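Local atomic coordinates of Zn-dependent hydrolase, glyoxylase (Echinicola vietnamensis, PDB entry 6T5K), a protein that probably hydrolyses beta-lactam antibiotics, carbapenems among them, as a zinc-dependent class B metallo-beta-lactamase. Residues Y171-K185 against I209-H223. Residues are numbered along the deposited sequence; the frame is centred on the assembly and turned at random. Where two conformers were deposited one is given.
With ZN (zinc ion), chain H.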
ATOM      1  N   TYR A 171       4.563  -7.617   0.001  1.00 14.20           N
ATOM      2  CA  TYR A 171       4.708  -8.717   0.944  1.00 14.00           C
ATOM      3  C   TYR A 171       6.049  -8.588   1.641  1.00 14.89           C
ATOM      4  O   TYR A 171       7.091  -8.502   0.985  1.00 14.98           O
ATOM      5  CB  TYR A 171       4.652 -10.041   0.197  1.00 15.09           C
ATOM      6  CG  TYR A 171       4.940 -11.232   1.058  1.00 16.32           C
ATOM      7  CD1 TYR A 171       4.183 -11.528   2.198  1.00 16.43           C
ATOM      8  CD2 TYR A 171       5.991 -12.068   0.736  1.00 17.09           C
ATOM      9  CE1 TYR A 171       4.478 -12.653   2.953  1.00 19.13           C
ATOM     10  CE2 TYR A 171       6.286 -13.171   1.475  1.00 20.34           C
ATOM     11  CZ  TYR A 171       5.532 -13.473   2.570  1.00 19.92           C
ATOM     12  OH  TYR A 171       5.860 -14.593   3.295  1.00 22.94           O
ATOM     13  N   PHE A 172       6.020  -8.595   2.968  1.00 14.60           N
ATOM     14  CA  PHE A 172       7.227  -8.491   3.789  1.00 14.90           C
ATOM     15  C   PHE A 172       7.306  -9.751   4.628  1.00 14.09           C
ATOM     16  O   PHE A 172       6.631  -9.858   5.671  1.00 13.99           O
ATOM     17  CB  PHE A 172       7.178  -7.270   4.685  1.00 15.23           C
ATOM     18  CG  PHE A 172       8.389  -7.115   5.539  1.00 15.47           C
ATOM     19  CD1 PHE A 172       9.638  -6.970   4.971  1.00 16.06           C
ATOM     20  CD2 PHE A 172       8.290  -7.174   6.894  1.00 15.68           C
ATOM     21  CE1 PHE A 172      10.758  -6.814   5.761  1.00 17.33           C
ATOM     22  CE2 PHE A 172       9.384  -7.031   7.664  1.00 16.59           C
ATOM     23  CZ  PHE A 172      10.626  -6.864   7.105  1.00 16.80           C
ATOM     24  N   PRO A 173       8.115 -10.720   4.222  1.00 14.67           N
ATOM     25  CA  PRO A 173       8.017 -12.034   4.845  1.00 16.09           C
ATOM     26  C   PRO A 173       8.543 -12.073   6.263  1.00 14.01           C
ATOM     27  O   PRO A 173       8.083 -12.881   7.070  1.00 15.57           O
ATOM     28  CB  PRO A 173       8.844 -12.926   3.911  1.00 18.06           C
ATOM     29  CG  PRO A 173       9.813 -11.959   3.218  1.00 17.84           C
ATOM     30  CD  PRO A 173       8.961 -10.730   3.009  1.00 16.88           C
ATOM     31  N   ASP A 174       9.512 -11.238   6.621  1.00 14.42           N
ATOM     32  CA  ASP A 174      10.112 -11.378   7.950  1.00 15.59           C
ATOM     33  C   ASP A 174       9.084 -11.225   9.062  1.00 15.17           C
ATOM     34  O   ASP A 174       9.190 -11.890  10.100  1.00 17.40           O
ATOM     35  CB  ASP A 174      11.221 -10.362   8.134  1.00 16.28           C
ATOM     36  CG  ASP A 174      12.370 -10.636   7.243  1.00 18.53           C
ATOM     37  OD1 ASP A 174      12.186 -10.392   6.041  1.00 21.71           O
ATOM     38  OD2 ASP A 174      13.415 -11.118   7.733  1.00 21.58           O
ATOM     39  N   ASP A 175       8.116 -10.330   8.896  1.00 14.31           N
ATOM     40  CA  ASP A 175       7.052 -10.160   9.878  1.00 15.31           C
ATOM     41  C   ASP A 175       5.748 -10.808   9.410  1.00 15.30           C
ATOM     42  O   ASP A 175       4.715 -10.636  10.085  1.00 16.18           O
ATOM     43  CB  ASP A 175       6.787  -8.661  10.144  1.00 16.69           C
ATOM     44  CG  ASP A 175       7.943  -7.934  10.817  1.00 18.50           C
ATOM     45  OD1 ASP A 175       8.988  -8.532  11.152  1.00 19.47           O
ATOM     46  OD2 ASP A 175       7.787  -6.695  10.991  1.00 18.78           O
ATOM     47  N   GLN A 176       5.747 -11.470   8.257  1.00 14.83           N
ATOM     48  CA  GLN A 176       4.534 -12.082   7.685  1.00 14.48           C
ATOM     49  C   GLN A 176       3.405 -11.034   7.579  1.00 13.12           C
ATOM     50  O   GLN A 176       2.273 -11.214   8.038  1.00 14.24           O
ATOM     51  CB  GLN A 176       4.101 -13.353   8.442  1.00 16.97           C
ATOM     52  CG  GLN A 176       4.839 -14.582   8.032  1.00 21.47           C
ATOM     53  CD  GLN A 176       4.591 -15.033   6.542  1.00 24.58           C
ATOM     54  OE1 GLN A 176       3.648 -14.664   5.904  1.00 21.95           O
ATOM     55  NE2 GLN A 176       5.468 -15.892   6.049  0.60 28.95           N
ATOM     56  N   VAL A 177       3.757  -9.935   6.870  1.00 13.86           N
ATOM     57  CA  VAL A 177       2.863  -8.806   6.673  1.00 13.86           C
ATOM     58  C   VAL A 177       2.577  -8.637   5.193  1.00 14.48           C
ATOM     59  O   VAL A 177       3.490  -8.633   4.363  1.00 15.21           O
ATOM     60  CB  VAL A 177       3.498  -7.511   7.213  1.00 14.60           C
ATOM     61  CG1 VAL A 177       2.596  -6.289   6.920  1.00 14.72           C
ATOM     62  CG2 VAL A 177       3.751  -7.618   8.686  1.00 14.33           C
ATOM     63  N   LEU A 178       1.320  -8.400   4.879  1.00 14.16           N
ATOM     64  CA  LEU A 178       0.904  -8.107   3.526  1.00 12.94           C
ATOM     65  C   LEU A 178       0.277  -6.729   3.502  1.00 12.69           C
ATOM     66  O   LEU A 178      -0.669  -6.470   4.263  1.00 14.68           O
ATOM     67  CB  LEU A 178      -0.170  -9.105   3.057  1.00 14.87           C
ATOM     68  CG  LEU A 178      -0.586  -8.946   1.588  1.00 18.24           C
ATOM     69  CD1 LEU A 178       0.323  -9.763   0.698  1.00 18.19           C
ATOM     70  CD2 LEU A 178      -2.035  -9.339   1.349  1.00 20.71           C
ATOM     71  N   PHE A 179       0.763  -5.877   2.592  1.00 13.62           N
ATOM     72  CA  PHE A 179       0.046  -4.664   2.223  1.00 14.14           C
ATOM     73  C   PHE A 179      -0.831  -5.022   1.023  1.00 14.83           C
ATOM     74  O   PHE A 179      -0.331  -5.203  -0.099  1.00 14.46           O
ATOM     75  CB  PHE A 179       0.954  -3.484   1.900  1.00 13.76           C
ATOM     76  CG  PHE A 179       0.169  -2.259   1.567  1.00 14.18           C
ATOM     77  CD1 PHE A 179      -0.577  -1.623   2.539  1.00 15.89           C
ATOM     78  CD2 PHE A 179       0.132  -1.774   0.272  1.00 16.24           C
ATOM     79  CE1 PHE A 179      -1.347  -0.520   2.223  1.00 16.05           C
ATOM     80  CE2 PHE A 179      -0.639  -0.685  -0.057  1.00 16.34           C
ATOM     81  CZ  PHE A 179      -1.365  -0.033   0.927  1.00 16.27           C
ATOM     82  N   GLY A 180      -2.142  -5.152   1.266  1.00 15.45           N
ATOM     83  CA  GLY A 180      -3.068  -5.534   0.215  1.00 15.46           C
ATOM     84  C   GLY A 180      -3.508  -4.387  -0.659  1.00 16.31           C
ATOM     85  O   GLY A 180      -3.974  -4.618  -1.772  1.00 18.43           O
ATOM     86  N   GLY A 181      -3.333  -3.155  -0.192  1.00 16.45           N
ATOM     87  CA  GLY A 181      -3.850  -2.017  -0.927  1.00 16.08           C
ATOM     88  C   GLY A 181      -5.347  -2.163  -1.127  1.00 16.36           C
ATOM     89  O   GLY A 181      -6.017  -2.901  -0.398  1.00 16.79           O
ATOM     90  N   CYS A 182      -5.863  -1.461  -2.148  1.00 17.54           N
ATOM     91  CA  CYS A 182      -7.312  -1.380  -2.269  1.00 17.46           C
ATOM     92  C   CYS A 182      -7.928  -2.652  -2.810  1.00 14.76           C
ATOM     93  O   CYS A 182      -9.160  -2.746  -2.860  1.00 16.41           O
ATOM     94  CB  CYS A 182      -7.728  -0.179  -3.061  1.00 20.54           C
ATOM     95  SG  CYS A 182      -7.020   1.314  -2.340  1.00 23.35           S
ATOM     96  N   LEU A 183      -7.094  -3.615  -3.221  1.00 15.07           N
ATOM     97  CA  LEU A 183      -7.564  -4.944  -3.592  1.00 15.01           C
ATOM     98  C   LEU A 183      -8.091  -5.707  -2.396  1.00 13.38           C
ATOM     99  O   LEU A 183      -8.903  -6.623  -2.573  1.00 15.32           O
ATOM    100  CB  LEU A 183      -6.377  -5.712  -4.181  1.00 15.06           C
ATOM    101  CG  LEU A 183      -6.500  -7.148  -4.658  1.00 16.39           C
ATOM    102  CD1 LEU A 183      -7.450  -7.244  -5.800  1.00 14.59           C
ATOM    103  CD2 LEU A 183      -5.091  -7.614  -5.009  1.00 16.68           C
ATOM    104  N   ILE A 184      -7.621  -5.384  -1.189  1.00 14.16           N
ATOM    105  CA  ILE A 184      -8.055  -6.061   0.024  1.00 14.14           C
ATOM    106  C   ILE A 184      -8.907  -5.113   0.851  1.00 13.70           C
ATOM    107  O   ILE A 184      -8.508  -3.966   1.089  1.00 15.59           O
ATOM    108  CB  ILE A 184      -6.874  -6.601   0.843  1.00 14.53           C
ATOM    109  CG1 ILE A 184      -6.014  -7.557  -0.013  1.00 14.10           C
ATOM    110  CG2 ILE A 184      -7.383  -7.245   2.150  1.00 16.15           C
ATOM    111  CD1 ILE A 184      -6.793  -8.698  -0.635  1.00 14.22           C
ATOM    112  N   LYS A 185     -10.083  -5.595   1.265  1.00 14.90           N
ATOM    113  CA  LYS A 185     -11.008  -4.852   2.108  1.00 15.10           C
ATOM    114  C   LYS A 185     -10.807  -5.157   3.584  1.00 14.71           C
ATOM    115  O   LYS A 185     -10.421  -6.263   3.967  1.00 15.06           O
ATOM    116  CB  LYS A 185     -12.458  -5.169   1.753  1.00 17.71           C
ATOM    117  CG  LYS A 185     -12.782  -4.878   0.315  1.00 19.19           C
ATOM    118  CD  LYS A 185     -12.511  -3.431  -0.034  1.00 21.96           C
ATOM    119  CE  LYS A 185     -13.090  -3.084  -1.424  1.00 25.45           C
ATOM    120  NZ  LYS A 185     -12.870  -1.692  -1.787  1.00 30.39           N
ATOM    121  N   ILE A 209      -3.609 -14.936  -3.759  1.00 13.62           N
ATOM    122  CA  ILE A 209      -2.842 -14.311  -2.672  1.00 13.44           C
ATOM    123  C   ILE A 209      -2.900 -15.165  -1.411  1.00 13.87           C
ATOM    124  O   ILE A 209      -1.881 -15.440  -0.776  1.00 15.37           O
ATOM    125  CB  ILE A 209      -3.366 -12.885  -2.398  1.00 15.57           C
ATOM    126  CG1 ILE A 209      -3.074 -11.992  -3.626  1.00 15.45           C
ATOM    127  CG2 ILE A 209      -2.706 -12.263  -1.156  1.00 16.72           C
ATOM    128  CD1 ILE A 209      -3.790 -10.683  -3.625  1.00 17.73           C
ATOM    129  N   SER A 210      -4.104 -15.580  -1.024  0.50 13.27           N
ATOM    130  CA  SER A 210      -4.231 -16.423   0.156  0.50 14.39           C
ATOM    131  C   SER A 210      -3.419 -17.699  -0.008  0.50 15.26           C
ATOM    132  O   SER A 210      -2.710 -18.126   0.913  0.50 15.94           O
ATOM    133  CB  SER A 210      -5.703 -16.765   0.361  0.50 16.48           C
ATOM    134  OG  SER A 210      -6.457 -15.581   0.532  0.50 17.77           O
ATOM    135  N   THR A 211      -3.512 -18.314  -1.182  1.00 14.82           N
ATOM    136  CA  THR A 211      -2.785 -19.559  -1.431  1.00 15.40           C
ATOM    137  C   THR A 211      -1.272 -19.353  -1.417  1.00 15.62           C
ATOM    138  O   THR A 211      -0.514 -20.268  -1.059  1.00 17.64           O
ATOM    139  CB  THR A 211      -3.249 -20.123  -2.773  1.00 17.01           C
ATOM    140  OG1 THR A 211      -4.656 -20.360  -2.726  1.00 19.41           O
ATOM    141  CG2 THR A 211      -2.589 -21.407  -3.111  1.00 17.29           C
ATOM    142  N   ALA A 212      -0.807 -18.186  -1.855  1.00 14.46           N
ATOM    143  CA  ALA A 212       0.625 -17.906  -1.897  1.00 14.77           C
ATOM    144  C   ALA A 212       1.196 -17.615  -0.512  1.00 14.59           C
ATOM    145  O   ALA A 212       2.366 -17.922  -0.255  1.00 15.97           O
ATOM    146  CB  ALA A 212       0.903 -16.684  -2.784  1.00 14.59           C
ATOM    147  N   TYR A 213       0.411 -16.978   0.362  1.00 14.58           N
ATOM    148  CA  TYR A 213       0.887 -16.503   1.666  1.00 14.56           C
ATOM    149  C   TYR A 213       0.020 -17.059   2.792  1.00 15.42           C
ATOM    150  O   TYR A 213      -0.616 -16.320   3.539  1.00 16.91           O
ATOM    151  CB  TYR A 213       0.900 -14.977   1.694  1.00 15.39           C
ATOM    152  CG  TYR A 213       1.584 -14.323   0.517  1.00 15.10           C
ATOM    153  CD1 TYR A 213       2.913 -14.574   0.219  1.00 14.99           C
ATOM    154  CD2 TYR A 213       0.894 -13.451  -0.288  1.00 16.12           C
ATOM    155  CE1 TYR A 213       3.547 -13.967  -0.849  1.00 15.80           C
ATOM    156  CE2 TYR A 213       1.507 -12.834  -1.360  1.00 16.17           C
ATOM    157  CZ  TYR A 213       2.835 -13.100  -1.648  1.00 15.47           C
ATOM    158  OH  TYR A 213       3.423 -12.458  -2.716  1.00 17.13           O
ATOM    159  N   PRO A 214       0.014 -18.374   2.972  1.00 15.11           N
ATOM    160  CA  PRO A 214      -0.841 -18.972   4.001  1.00 15.65           C
ATOM    161  C   PRO A 214      -0.423 -18.661   5.420  1.00 16.99           C
ATOM    162  O   PRO A 214      -1.235 -18.839   6.341  1.00 21.38           O
ATOM    163  CB  PRO A 214      -0.732 -20.476   3.721  1.00 16.42           C
ATOM    164  CG  PRO A 214       0.619 -20.605   3.024  1.00 15.49           C
ATOM    165  CD  PRO A 214       0.719 -19.370   2.165  1.00 15.05           C
ATOM    166  N   ASN A 215       0.784 -18.144   5.621  1.00 16.10           N
ATOM    167  CA  ASN A 215       1.294 -17.903   6.958  1.00 18.99           C
ATOM    168  C   ASN A 215       1.187 -16.455   7.386  1.00 16.55           C
ATOM    169  O   ASN A 215       1.726 -16.096   8.437  1.00 16.60           O
ATOM    170  CB  ASN A 215       2.749 -18.357   7.058  1.00 24.43           C
ATOM    171  CG  ASN A 215       2.924 -19.789   6.611  1.00 29.60           C
ATOM    172  OD1 ASN A 215       3.700 -20.096   5.682  1.00 31.91           O
ATOM    173  ND2 ASN A 215       2.135 -20.673   7.205  1.00 29.57           N
ATOM    174  N   LEU A 216       0.492 -15.622   6.620  1.00 14.84           N
ATOM    175  CA  LEU A 216       0.392 -14.216   6.979  1.00 15.06           C
ATOM    176  C   LEU A 216      -0.145 -14.046   8.393  1.00 15.82           C
ATOM    177  O   LEU A 216      -1.116 -14.697   8.802  1.00 16.10           O
ATOM    178  CB  LEU A 216      -0.512 -13.476   6.013  1.00 16.60           C
ATOM    179  CG  LEU A 216       0.133 -13.210   4.664  1.00 15.30           C
ATOM    180  CD1 LEU A 216      -0.938 -12.747   3.691  1.00 15.84           C
ATOM    181  CD2 LEU A 216       1.233 -12.181   4.789  1.00 17.54           C
ATOM    182  N   ARG A 217       0.418 -13.061   9.092  1.00 15.35           N
ATOM    183  CA  ARG A 217      -0.056 -12.663  10.405  1.00 16.14           C
ATOM    184  C   ARG A 217      -0.774 -11.338  10.405  1.00 15.43           C
ATOM    185  O   ARG A 217      -1.621 -11.116  11.270  1.00 17.70           O
ATOM    186  CB  ARG A 217       1.109 -12.587  11.396  1.00 18.05           C
ATOM    187  CG  ARG A 217       1.766 -13.920  11.548  1.00 20.58           C
ATOM    188  CD  ARG A 217       2.529 -14.065  12.825  1.00 24.73           C
ATOM    189  NE  ARG A 217       3.784 -13.340  12.773  1.00 27.71           N
ATOM    190  CZ  ARG A 217       4.913 -13.803  12.234  1.00 31.48           C
ATOM    191  NH1 ARG A 217       4.947 -14.994  11.664  1.00 31.76           N
ATOM    192  NH2 ARG A 217       6.017 -13.063  12.271  1.00 32.53           N
ATOM    193  N   LEU A 218      -0.439 -10.457   9.469  1.00 14.31           N
ATOM    194  CA  LEU A 218      -1.011  -9.121   9.435  1.00 14.39           C
ATOM    195  C   LEU A 218      -1.292  -8.761   7.988  1.00 15.53           C
ATOM    196  O   LEU A 218      -0.418  -8.923   7.129  1.00 15.35           O
ATOM    197  CB  LEU A 218      -0.064  -8.078  10.063  1.00 17.48           C
ATOM    198  CG  LEU A 218      -0.530  -6.608  10.110  1.00 25.14           C
ATOM    199  CD1 LEU A 218      -1.641  -6.410  11.099  1.00 30.62           C
ATOM    200  CD2 LEU A 218       0.675  -5.762  10.454  1.00 29.09           C
ATOM    201  N   VAL A 219      -2.509  -8.275   7.736  1.00 14.14           N
ATOM    202  CA  VAL A 219      -2.947  -7.842   6.414  1.00 13.76           C
ATOM    203  C   VAL A 219      -3.452  -6.413   6.547  1.00 14.02           C
ATOM    204  O   VAL A 219      -4.341  -6.140   7.367  1.00 15.01           O
ATOM    205  CB  VAL A 219      -4.057  -8.768   5.872  1.00 13.77           C
ATOM    206  CG1 VAL A 219      -4.604  -8.271   4.541  1.00 14.63           C
ATOM    207  CG2 VAL A 219      -3.523 -10.179   5.711  1.00 15.28           C
ATOM    208  N   ILE A 220      -2.912  -5.520   5.719  1.00 13.14           N
ATOM    209  CA  ILE A 220      -3.222  -4.090   5.741  1.00 14.93           C
ATOM    210  C   ILE A 220      -4.036  -3.776   4.489  1.00 15.85           C
ATOM    211  O   ILE A 220      -3.518  -3.921   3.368  1.00 16.15           O
ATOM    212  CB  ILE A 220      -1.962  -3.221   5.778  1.00 15.88           C
ATOM    213  CG1 ILE A 220      -1.074  -3.539   6.974  1.00 16.53           C
ATOM    214  CG2 ILE A 220      -2.354  -1.729   5.703  1.00 16.54           C
ATOM    215  CD1 ILE A 220       0.350  -3.078   6.740  1.00 17.03           C
ATOM    216  N   PRO A 221      -5.302  -3.397   4.620  1.00 14.25           N
ATOM    217  CA  PRO A 221      -6.122  -3.044   3.456  1.00 14.89           C
ATOM    218  C   PRO A 221      -5.849  -1.605   3.062  1.00 16.40           C
ATOM    219  O   PRO A 221      -5.229  -0.848   3.793  1.00 16.52           O
ATOM    220  CB  PRO A 221      -7.552  -3.166   4.009  1.00 15.61           C
ATOM    221  CG  PRO A 221      -7.388  -2.711   5.454  1.00 17.34           C
ATOM    222  CD  PRO A 221      -6.041  -3.213   5.892  1.00 15.26           C
ATOM    223  N   GLY A 222      -6.344  -1.235   1.886  1.00 16.19           N
ATOM    224  CA  GLY A 222      -6.159   0.118   1.402  1.00 17.70           C
ATOM    225  C   GLY A 222      -6.948   1.150   2.157  1.00 17.76           C
ATOM    226  O   GLY A 222      -6.566   2.326   2.146  1.00 19.21           O
ATOM    227  N   HIS A 223      -8.013   0.733   2.840  1.00 16.86           N
ATOM    228  CA  HIS A 223      -8.857   1.614   3.632  1.00 18.46           C
ATOM    229  C   HIS A 223      -9.336   0.815   4.833  1.00 19.88           C
ATOM    230  O   HIS A 223      -9.620  -0.375   4.702  1.00 20.75           O
ATOM    231  CB  HIS A 223     -10.057   2.088   2.792  1.00 20.75           C
ATOM    232  CG  HIS A 223      -9.659   2.736   1.495  1.00 24.36           C
ATOM    233  ND1 HIS A 223      -9.278   4.061   1.398  1.00 26.93           N
ATOM    234  CD2 HIS A 223      -9.543   2.222   0.249  1.00 26.35           C
ATOM    235  CE1 HIS A 223      -8.947   4.330   0.143  1.00 27.82           C
ATOM    236  NE2 HIS A 223      -9.118   3.232  -0.578  1.00 26.48           N
TER
HETATM  237 ZN    ZN H1207      -8.309   2.953  -2.595  0.54 20.81          ZN
HETATM  238  O   HOH W   1       2.758 -16.398   4.085  1.00 29.36           O
HETATM  239  O   HOH W   2      -9.573  -1.402   1.240  1.00 19.59           O
HETATM  240  O   HOH W   3      -8.363   3.831  -4.531  1.00 25.88           O
HETATM  241  O   HOH W   4     -10.274   1.778  -2.776  1.00 33.97           O
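Strands 177-181 and 218-221 run parallel, 19° apart, joined by backbone hydrogen bonds from Leu178 N to Leu218 O, Ile220 N to Leu178 O and Gly180 N to Ile220 O. Where the pairing starts, Gln176 O is gripped twice, by Arg217 N at 2.8 Å and Leu218 N at 3.2 Å, both in the carbonyl plane. Gln176 OE1 accepts a hydrogen bond from a water 2.7 Å away, and that water in turn accepts one from Asn215 N.

The rings of Tyr171 and Tyr213 form a face-to-face stack, centroids 4.1 Å apart and planes 24° from parallel; Tyr213 CE1 sits over the centre of the Tyr171 ring, while Leu216 CD2 meets that ring's edge. On the same side of the sheet, with CG trans to the backbone N (chi1 -175°), Leu178 carries its branch toward helix 201-212, where CD1 lies against Tyr213 CD2 and CD2 against Ile209 CG2. On the opposite face of the sheet, Val177 CG1 packs on Ile220 CD1, and Ile220 CG2 abuts the edge of Phe179.

Past the strands, Cys182 SG (2.1 Å) and His223 NE2 (2.2 Å) bind one zinc ion, with Asp104 and two waters; His223 ND1 is hydrogen-bonded to Ala55 O. This is a beta-alpha-beta unit of the metallo-beta-lactamase fold, its strand ends leading into the Asp-Cys-His zinc site.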